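Local coordinates for beta 1-3 glucanase (Clostridium beijerinckii NCIMB 8052, PDB 5H4E), which probably hydrolyses beta-1,3-glucans, as a glycoside hydrolase family 64 (GH64) beta-1,3-glucanase domain, at residues F8-Y21 / V363-W375. Numbering follows the deposited sequence.
Sequences FVTLQVKNNTNGQY and VADPKYAIINVGW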
ATOM      1  N   PHE A   8      14.677  -8.850 -18.655  1.00 21.16           N
ATOM      2  CA  PHE A   8      13.579  -8.013 -18.169  1.00 21.61           C
ATOM      3  C   PHE A   8      12.464  -8.862 -17.601  1.00 21.04           C
ATOM      4  O   PHE A   8      12.413 -10.069 -17.827  1.00 23.04           O
ATOM      5  CB  PHE A   8      13.018  -7.140 -19.294  1.00 20.10           C
ATOM      6  CG  PHE A   8      13.967  -6.091 -19.771  1.00 23.05           C
ATOM      7  CD1 PHE A   8      15.010  -6.417 -20.630  1.00 26.79           C
ATOM      8  CD2 PHE A   8      13.824  -4.779 -19.357  1.00 19.19           C
ATOM      9  CE1 PHE A   8      15.899  -5.444 -21.073  1.00 28.39           C
ATOM     10  CE2 PHE A   8      14.705  -3.798 -19.798  1.00 25.51           C
ATOM     11  CZ  PHE A   8      15.746  -4.133 -20.657  1.00 24.57           C
ATOM     12  N   VAL A   9      11.584  -8.226 -16.838  1.00 18.31           N
ATOM     13  CA  VAL A   9      10.300  -8.816 -16.464  1.00 19.69           C
ATOM     14  C   VAL A   9       9.207  -8.057 -17.209  1.00 19.14           C
ATOM     15  O   VAL A   9       9.267  -6.835 -17.345  1.00 21.76           O
ATOM     16  CB  VAL A   9      10.042  -8.754 -14.939  1.00 20.85           C
ATOM     17  CG1 VAL A   9       8.604  -9.159 -14.613  1.00 17.53           C
ATOM     18  CG2 VAL A   9      11.034  -9.644 -14.189  1.00 17.77           C
ATOM     19  N   THR A  10       8.222  -8.774 -17.721  1.00 18.49           N
ATOM     20  CA  THR A  10       7.110  -8.110 -18.380  1.00 16.81           C
ATOM     21  C   THR A  10       5.922  -8.012 -17.429  1.00 18.12           C
ATOM     22  O   THR A  10       5.579  -8.978 -16.744  1.00 17.63           O
ATOM     23  CB  THR A  10       6.698  -8.853 -19.667  1.00 20.49           C
ATOM     24  OG1 THR A  10       7.823  -8.909 -20.552  1.00 18.69           O
ATOM     25  CG2 THR A  10       5.531  -8.149 -20.362  1.00 18.12           C
ATOM     26  N   LEU A  11       5.314  -6.829 -17.388  1.00 15.59           N
ATOM     27  CA  LEU A  11       4.072  -6.602 -16.673  1.00 17.45           C
ATOM     28  C   LEU A  11       2.940  -6.385 -17.685  1.00 17.78           C
ATOM     29  O   LEU A  11       2.904  -5.374 -18.377  1.00 19.60           O
ATOM     30  CB  LEU A  11       4.221  -5.401 -15.743  1.00 16.97           C
ATOM     31  CG  LEU A  11       5.453  -5.443 -14.834  1.00 17.09           C
ATOM     32  CD1 LEU A  11       5.568  -4.153 -14.067  1.00 18.12           C
ATOM     33  CD2 LEU A  11       5.403  -6.637 -13.869  1.00 17.33           C
ATOM     34  N   GLN A  12       2.031  -7.349 -17.787  1.00 16.86           N
ATOM     35  CA  GLN A  12       0.976  -7.302 -18.792  1.00 18.63           C
ATOM     36  C   GLN A  12      -0.317  -6.770 -18.190  1.00 19.88           C
ATOM     37  O   GLN A  12      -0.824  -7.346 -17.234  1.00 19.45           O
ATOM     38  CB  GLN A  12       0.741  -8.697 -19.381  1.00 23.71           C
ATOM     39  CG  GLN A  12      -0.454  -8.795 -20.327  1.00 20.76           C
ATOM     40  CD  GLN A  12      -0.162  -8.140 -21.668  1.00 22.62           C
ATOM     41  OE1 GLN A  12       0.771  -8.534 -22.374  1.00 24.53           O
ATOM     42  NE2 GLN A  12      -0.932  -7.117 -22.007  1.00 18.37           N
ATOM     43  N   VAL A  13      -0.852  -5.673 -18.733  1.00 18.96           N
ATOM     44  CA  VAL A  13      -2.163  -5.205 -18.276  1.00 19.23           C
ATOM     45  C   VAL A  13      -3.244  -6.027 -18.970  1.00 21.63           C
ATOM     46  O   VAL A  13      -3.203  -6.218 -20.191  1.00 20.50           O
ATOM     47  CB  VAL A  13      -2.397  -3.691 -18.553  1.00 17.87           C
ATOM     48  CG1 VAL A  13      -3.767  -3.254 -18.018  1.00 18.70           C
ATOM     49  CG2 VAL A  13      -1.297  -2.844 -17.908  1.00 16.94           C
ATOM     50  N   LYS A  14      -4.190  -6.542 -18.187  1.00 17.20           N
ATOM     51  CA  LYS A  14      -5.344  -7.244 -18.740  1.00 17.59           C
ATOM     52  C   LYS A  14      -6.647  -6.522 -18.392  1.00 19.50           C
ATOM     53  O   LYS A  14      -6.959  -6.298 -17.221  1.00 19.08           O
ATOM     54  CB  LYS A  14      -5.388  -8.692 -18.241  1.00 22.24           C
ATOM     55  CG  LYS A  14      -6.529  -9.506 -18.807  1.00 27.97           C
ATOM     56  CD  LYS A  14      -6.269  -9.932 -20.241  1.00 35.09           C
ATOM     57  CE  LYS A  14      -7.451 -10.730 -20.776  1.00 38.08           C
ATOM     58  NZ  LYS A  14      -7.962 -11.679 -19.734  1.00 37.09           N
ATOM     59  N   ASN A  15      -7.414  -6.183 -19.423  1.00 21.94           N
ATOM     60  CA  ASN A  15      -8.673  -5.453 -19.268  1.00 18.27           C
ATOM     61  C   ASN A  15      -9.826  -6.378 -18.896  1.00 23.73           C
ATOM     62  O   ASN A  15     -10.336  -7.122 -19.747  1.00 22.04           O
ATOM     63  CB  ASN A  15      -8.970  -4.704 -20.577  1.00 21.01           C
ATOM     64  CG  ASN A  15     -10.198  -3.802 -20.504  1.00 22.48           C
ATOM     65  OD1 ASN A  15     -10.979  -3.849 -19.561  1.00 23.41           O
ATOM     66  ND2 ASN A  15     -10.367  -2.979 -21.526  1.00 22.59           N
ATOM     67  N   ASN A  16     -10.235  -6.344 -17.627  1.00 19.75           N
ATOM     68  CA  ASN A  16     -11.354  -7.172 -17.168  1.00 21.26           C
ATOM     69  C   ASN A  16     -12.549  -6.325 -16.735  1.00 24.45           C
ATOM     70  O   ASN A  16     -13.307  -6.714 -15.842  1.00 23.54           O
ATOM     71  CB  ASN A  16     -10.917  -8.081 -16.016  1.00 22.64           C
ATOM     72  CG  ASN A  16      -9.885  -9.108 -16.444  1.00 28.29           C
ATOM     73  OD1 ASN A  16      -9.956  -9.652 -17.548  1.00 31.05           O
ATOM     74  ND2 ASN A  16      -8.912  -9.368 -15.581  1.00 25.27           N
ATOM     75  N   THR A  17     -12.700  -5.166 -17.364  1.00 22.15           N
ATOM     76  CA  THR A  17     -13.746  -4.218 -16.984  1.00 22.73           C
ATOM     77  C   THR A  17     -15.081  -4.546 -17.657  1.00 27.96           C
ATOM     78  O   THR A  17     -16.066  -3.816 -17.490  1.00 24.39           O
ATOM     79  CB  THR A  17     -13.347  -2.775 -17.321  1.00 22.43           C
ATOM     80  OG1 THR A  17     -13.293  -2.595 -18.744  1.00 24.37           O
ATOM     81  CG2 THR A  17     -11.985  -2.450 -16.727  1.00 20.93           C
ATOM     82  N   ASN A  18     -15.106  -5.652 -18.399  1.00 28.07           N
ATOM     83  CA  ASN A  18     -16.340  -6.164 -19.015  1.00 32.66           C
ATOM     84  C   ASN A  18     -17.116  -5.115 -19.811  1.00 31.97           C
ATOM     85  O   ASN A  18     -18.344  -5.105 -19.800  1.00 32.63           O
ATOM     86  CB  ASN A  18     -17.258  -6.766 -17.948  1.00 34.25           C
ATOM     87  CG  ASN A  18     -16.775  -8.122 -17.447  1.00 39.63           C
ATOM     88  OD1 ASN A  18     -16.216  -8.919 -18.209  1.00 39.98           O
ATOM     89  ND2 ASN A  18     -17.000  -8.393 -16.158  1.00 37.40           N
ATOM     90  N   GLY A  19     -16.388  -4.232 -20.484  1.00 31.08           N
ATOM     91  CA  GLY A  19     -16.979  -3.264 -21.392  1.00 28.48           C
ATOM     92  C   GLY A  19     -17.125  -1.865 -20.826  1.00 27.74           C
ATOM     93  O   GLY A  19     -17.558  -0.966 -21.527  1.00 27.42           O
ATOM     94  N   GLN A  20     -16.775  -1.673 -19.554  1.00 24.68           N
ATOM     95  CA  GLN A  20     -16.853  -0.342 -18.965  1.00 24.39           C
ATOM     96  C   GLN A  20     -15.818   0.591 -19.581  1.00 25.25           C
ATOM     97  O   GLN A  20     -16.089   1.770 -19.805  1.00 25.95           O
ATOM     98  CB  GLN A  20     -16.653  -0.393 -17.454  1.00 23.10           C
ATOM     99  CG  GLN A  20     -17.062   0.901 -16.776  1.00 22.04           C
ATOM    100  CD  GLN A  20     -18.570   1.095 -16.769  1.00 25.82           C
ATOM    101  OE1 GLN A  20     -19.331   0.162 -17.055  1.00 26.10           O
ATOM    102  NE2 GLN A  20     -19.011   2.308 -16.435  1.00 22.83           N
ATOM    103  N   TYR A  21     -14.623   0.055 -19.828  1.00 23.63           N
ATOM    104  CA  TYR A  21     -13.544   0.795 -20.490  1.00 25.27           C
ATOM    105  C   TYR A  21     -12.853  -0.061 -21.552  1.00 23.84           C
ATOM    106  O   TYR A  21     -12.673  -1.271 -21.363  1.00 27.38           O
ATOM    107  CB  TYR A  21     -12.497   1.283 -19.473  1.00 24.83           C
ATOM    108  CG  TYR A  21     -13.037   2.177 -18.379  1.00 23.81           C
ATOM    109  CD1 TYR A  21     -13.213   3.548 -18.587  1.00 25.35           C
ATOM    110  CD2 TYR A  21     -13.366   1.655 -17.130  1.00 22.37           C
ATOM    111  CE1 TYR A  21     -13.706   4.366 -17.584  1.00 23.12           C
ATOM    112  CE2 TYR A  21     -13.861   2.461 -16.128  1.00 18.61           C
ATOM    113  CZ  TYR A  21     -14.020   3.814 -16.349  1.00 22.86           C
ATOM    114  OH  TYR A  21     -14.516   4.610 -15.340  1.00 23.14           O
ATOM    115  N   VAL A 363       9.048 -13.852  -5.818  1.00 18.22           N
ATOM    116  CA  VAL A 363       9.822 -14.992  -6.305  1.00 20.52           C
ATOM    117  C   VAL A 363      11.220 -14.541  -6.735  1.00 20.83           C
ATOM    118  O   VAL A 363      11.420 -13.414  -7.205  1.00 19.03           O
ATOM    119  CB  VAL A 363       9.122 -15.712  -7.486  1.00 19.49           C
ATOM    120  CG1 VAL A 363       9.231 -14.886  -8.754  1.00 16.90           C
ATOM    121  CG2 VAL A 363       9.717 -17.116  -7.694  1.00 17.93           C
ATOM    122  N   ALA A 364      12.188 -15.430  -6.558  1.00 21.72           N
ATOM    123  CA  ALA A 364      13.584 -15.106  -6.833  1.00 19.42           C
ATOM    124  C   ALA A 364      13.806 -14.846  -8.313  1.00 18.64           C
ATOM    125  O   ALA A 364      14.623 -14.002  -8.694  1.00 21.19           O
ATOM    126  CB  ALA A 364      14.492 -16.244  -6.366  1.00 21.51           C
ATOM    127  N   ASP A 365      13.093 -15.604  -9.139  1.00 18.23           N
ATOM    128  CA  ASP A 365      13.348 -15.648 -10.577  1.00 20.30           C
ATOM    129  C   ASP A 365      12.103 -15.318 -11.399  1.00 15.92           C
ATOM    130  O   ASP A 365      11.550 -16.174 -12.067  1.00 17.53           O
ATOM    131  CB  ASP A 365      13.894 -17.032 -10.971  1.00 16.59           C
ATOM    132  CG  ASP A 365      12.939 -18.180 -10.607  1.00 20.83           C
ATOM    133  OD1 ASP A 365      12.113 -18.027  -9.670  1.00 17.49           O
ATOM    134  OD2 ASP A 365      13.023 -19.246 -11.263  1.00 18.97           O
ATOM    135  N   PRO A 366      11.667 -14.056 -11.358  1.00 18.81           N
ATOM    136  CA  PRO A 366      10.417 -13.653 -12.006  1.00 17.16           C
ATOM    137  C   PRO A 366      10.495 -13.727 -13.528  1.00 20.08           C
ATOM    138  O   PRO A 366      11.540 -13.409 -14.102  1.00 17.23           O
ATOM    139  CB  PRO A 366      10.244 -12.201 -11.539  1.00 16.82           C
ATOM    140  CG  PRO A 366      11.637 -11.729 -11.318  1.00 15.73           C
ATOM    141  CD  PRO A 366      12.378 -12.909 -10.769  1.00 19.20           C
ATOM    142  N   LYS A 367       9.397 -14.147 -14.156  1.00 19.29           N
ATOM    143  CA  LYS A 367       9.267 -14.182 -15.613  1.00 18.16           C
ATOM    144  C   LYS A 367       8.343 -13.068 -16.085  1.00 18.32           C
ATOM    145  O   LYS A 367       8.738 -12.203 -16.875  1.00 18.80           O
ATOM    146  CB  LYS A 367       8.725 -15.537 -16.062  1.00 20.35           C
ATOM    147  CG  LYS A 367       8.762 -15.784 -17.557  1.00 23.27           C
ATOM    148  CD  LYS A 367       8.181 -17.160 -17.846  1.00 25.19           C
ATOM    149  CE  LYS A 367       8.293 -17.535 -19.308  1.00 33.16           C
ATOM    150  NZ  LYS A 367       8.121 -19.012 -19.478  1.00 39.07           N
ATOM    151  N   TYR A 368       7.109 -13.082 -15.593  1.00 18.46           N
ATOM    152  CA  TYR A 368       6.179 -12.006 -15.915  1.00 17.53           C
ATOM    153  C   TYR A 368       5.065 -11.925 -14.880  1.00 18.89           C
ATOM    154  O   TYR A 368       4.868 -12.858 -14.094  1.00 17.19           O
ATOM    155  CB  TYR A 368       5.585 -12.193 -17.325  1.00 17.16           C
ATOM    156  CG  TYR A 368       4.680 -13.404 -17.471  1.00 17.61           C
ATOM    157  CD1 TYR A 368       5.182 -14.619 -17.937  1.00 19.38           C
ATOM    158  CD2 TYR A 368       3.324 -13.329 -17.164  1.00 18.03           C
ATOM    159  CE1 TYR A 368       4.367 -15.722 -18.077  1.00 20.29           C
ATOM    160  CE2 TYR A 368       2.498 -14.443 -17.293  1.00 19.29           C
ATOM    161  CZ  TYR A 368       3.031 -15.631 -17.754  1.00 19.51           C
ATOM    162  OH  TYR A 368       2.222 -16.736 -17.892  1.00 21.78           O
ATOM    163  N   ALA A 369       4.333 -10.807 -14.901  1.00 17.56           N
ATOM    164  CA  ALA A 369       3.109 -10.679 -14.111  1.00 19.75           C
ATOM    165  C   ALA A 369       1.967 -10.181 -14.978  1.00 16.47           C
ATOM    166  O   ALA A 369       2.178  -9.423 -15.927  1.00 20.10           O
ATOM    167  CB  ALA A 369       3.316  -9.738 -12.901  1.00 17.55           C
ATOM    168  N   ILE A 370       0.760 -10.645 -14.673  1.00 20.32           N
ATOM    169  CA  ILE A 370      -0.444 -10.110 -15.298  1.00 17.77           C
ATOM    170  C   ILE A 370      -1.157  -9.187 -14.317  1.00 17.50           C
ATOM    171  O   ILE A 370      -1.455  -9.593 -13.191  1.00 16.91           O
ATOM    172  CB  ILE A 370      -1.451 -11.209 -15.716  1.00 20.85           C
ATOM    173  CG1 ILE A 370      -0.813 -12.270 -16.628  1.00 20.09           C
ATOM    174  CG2 ILE A 370      -2.693 -10.569 -16.335  1.00 16.98           C
ATOM    175  CD1 ILE A 370      -0.327 -11.746 -17.934  1.00 24.89           C
ATOM    176  N   ILE A 371      -1.438  -7.956 -14.729  1.00 17.56           N
ATOM    177  CA  ILE A 371      -2.194  -7.066 -13.860  1.00 16.96           C
ATOM    178  C   ILE A 371      -3.611  -6.963 -14.396  1.00 18.07           C
ATOM    179  O   ILE A 371      -3.879  -6.348 -15.430  1.00 16.84           O
ATOM    180  CB  ILE A 371      -1.519  -5.708 -13.732  1.00 15.89           C
ATOM    181  CG1 ILE A 371      -0.068  -5.941 -13.276  1.00 18.72           C
ATOM    182  CG2 ILE A 371      -2.255  -4.835 -12.712  1.00 16.79           C
ATOM    183  CD1 ILE A 371       0.798  -4.717 -13.316  1.00 27.10           C
ATOM    184  N   ASN A 372      -4.502  -7.636 -13.680  1.00 17.40           N
ATOM    185  CA  ASN A 372      -5.897  -7.757 -14.047  1.00 17.47           C
ATOM    186  C   ASN A 372      -6.704  -6.613 -13.484  1.00 15.86           C
ATOM    187  O   ASN A 372      -6.973  -6.582 -12.291  1.00 18.30           O
ATOM    188  CB  ASN A 372      -6.465  -9.079 -13.532  1.00 19.55           C
ATOM    189  CG  ASN A 372      -5.868 -10.275 -14.229  1.00 20.95           C
ATOM    190  OD1 ASN A 372      -6.059 -10.468 -15.436  1.00 21.67           O
ATOM    191  ND2 ASN A 372      -5.138 -11.085 -13.483  1.00 16.11           N
ATOM    192  N   VAL A 373      -7.111  -5.683 -14.338  1.00 17.92           N
ATOM    193  CA  VAL A 373      -7.837  -4.521 -13.843  1.00 16.67           C
ATOM    194  C   VAL A 373      -9.312  -4.645 -14.226  1.00 17.72           C
ATOM    195  O   VAL A 373      -9.647  -4.899 -15.383  1.00 17.27           O
ATOM    196  CB  VAL A 373      -7.198  -3.192 -14.356  1.00 15.93           C
ATOM    197  CG1 VAL A 373      -5.774  -3.047 -13.782  1.00 13.99           C
ATOM    198  CG2 VAL A 373      -7.193  -3.086 -15.910  1.00 16.64           C
ATOM    199  N   GLY A 374     -10.193  -4.495 -13.238  1.00 18.98           N
ATOM    200  CA  GLY A 374     -11.587  -4.834 -13.438  1.00 19.26           C
ATOM    201  C   GLY A 374     -12.575  -3.748 -13.074  1.00 18.84           C
ATOM    202  O   GLY A 374     -12.202  -2.584 -12.923  1.00 16.95           O
ATOM    203  N   TRP A 375     -13.842  -4.138 -12.940  1.00 17.25           N
ATOM    204  CA  TRP A 375     -14.914  -3.177 -12.684  1.00 16.51           C
ATOM    205  C   TRP A 375     -16.137  -3.862 -12.071  1.00 20.82           C
ATOM    206  O   TRP A 375     -16.235  -5.091 -12.115  1.00 28.34           O
ATOM    207  CB  TRP A 375     -15.294  -2.451 -13.980  1.00 19.32           C
ATOM    208  CG  TRP A 375     -16.178  -1.256 -13.753  1.00 19.61           C
ATOM    209  CD1 TRP A 375     -17.517  -1.184 -13.963  1.00 21.70           C
ATOM    210  CD2 TRP A 375     -15.782   0.022 -13.228  1.00 19.74           C
ATOM    211  NE1 TRP A 375     -17.988   0.057 -13.605  1.00 21.66           N
ATOM    212  CE2 TRP A 375     -16.940   0.821 -13.162  1.00 20.18           C
ATOM    213  CE3 TRP A 375     -14.562   0.566 -12.808  1.00 18.44           C
ATOM    214  CZ2 TRP A 375     -16.917   2.137 -12.704  1.00 19.57           C
ATOM    215  CZ3 TRP A 375     -14.541   1.883 -12.347  1.00 20.94           C
ATOM    216  CH2 TRP A 375     -15.713   2.649 -12.300  1.00 21.08           C
TER
HETATM  217  O   HOH W   1      10.927 -12.191 -18.246  1.00 23.77           O
HETATM  218  O   HOH W   2      -9.610  -7.685 -12.754  1.00 27.14           O
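The indole of W375 carries Q20 and Y21 on one and the same face. Q20 CG sits over the five-membered ring, 3.5 Å from its centroid, a CH-pi contact. The Q20 amide continues over the rim near NE1, its plane only 9° from that of the indole. Y21 meets the six-membered ring edge-to-face: its CE2 edge is directed at CE3 and CZ3, and the planes stand 85° apart. CG of W375 lies anti to the backbone N (chi1 -168°), which places the indole against Q20 of the type I' turn T17-Q20.

N15 OD1 accepts from T17 N (an Asx turn) and from T17 OG1 at 2.8 Å. T17 OG1 in turn accepts from Y21 N, and N15 ND2 donates to Y21 O.

Strands 9-16 and 366-374 run parallel, as inner strands of a mixed five-stranded sheet with 366-374 at its centre. Six backbone bonds join them, from A369 N to T10 O (2.9 Å) through to N16 N to V373 O (2.7 Å). On one face L11 CD2 meets A369 CB, and V13 CG1 meets V373 CG2 at 4.0 Å; M97 of strand 95-101 touches V13 and I371, and Y101 touches V373. On the other, I370 CD1 packs on Q12 CB at 3.5 Å. N16 ND2 donates to N372 OD1 at 3.1 Å in a bent bond, from beside the C=O and tilted from its plane, while N372 ND2 turns to N163.

The backbone bonds thus carry the pairing of the two ends of this domain; the bent N16-N372 bond probably adds little. N15 OD1, gripped by two donors, fixes the turn on which the indole rests.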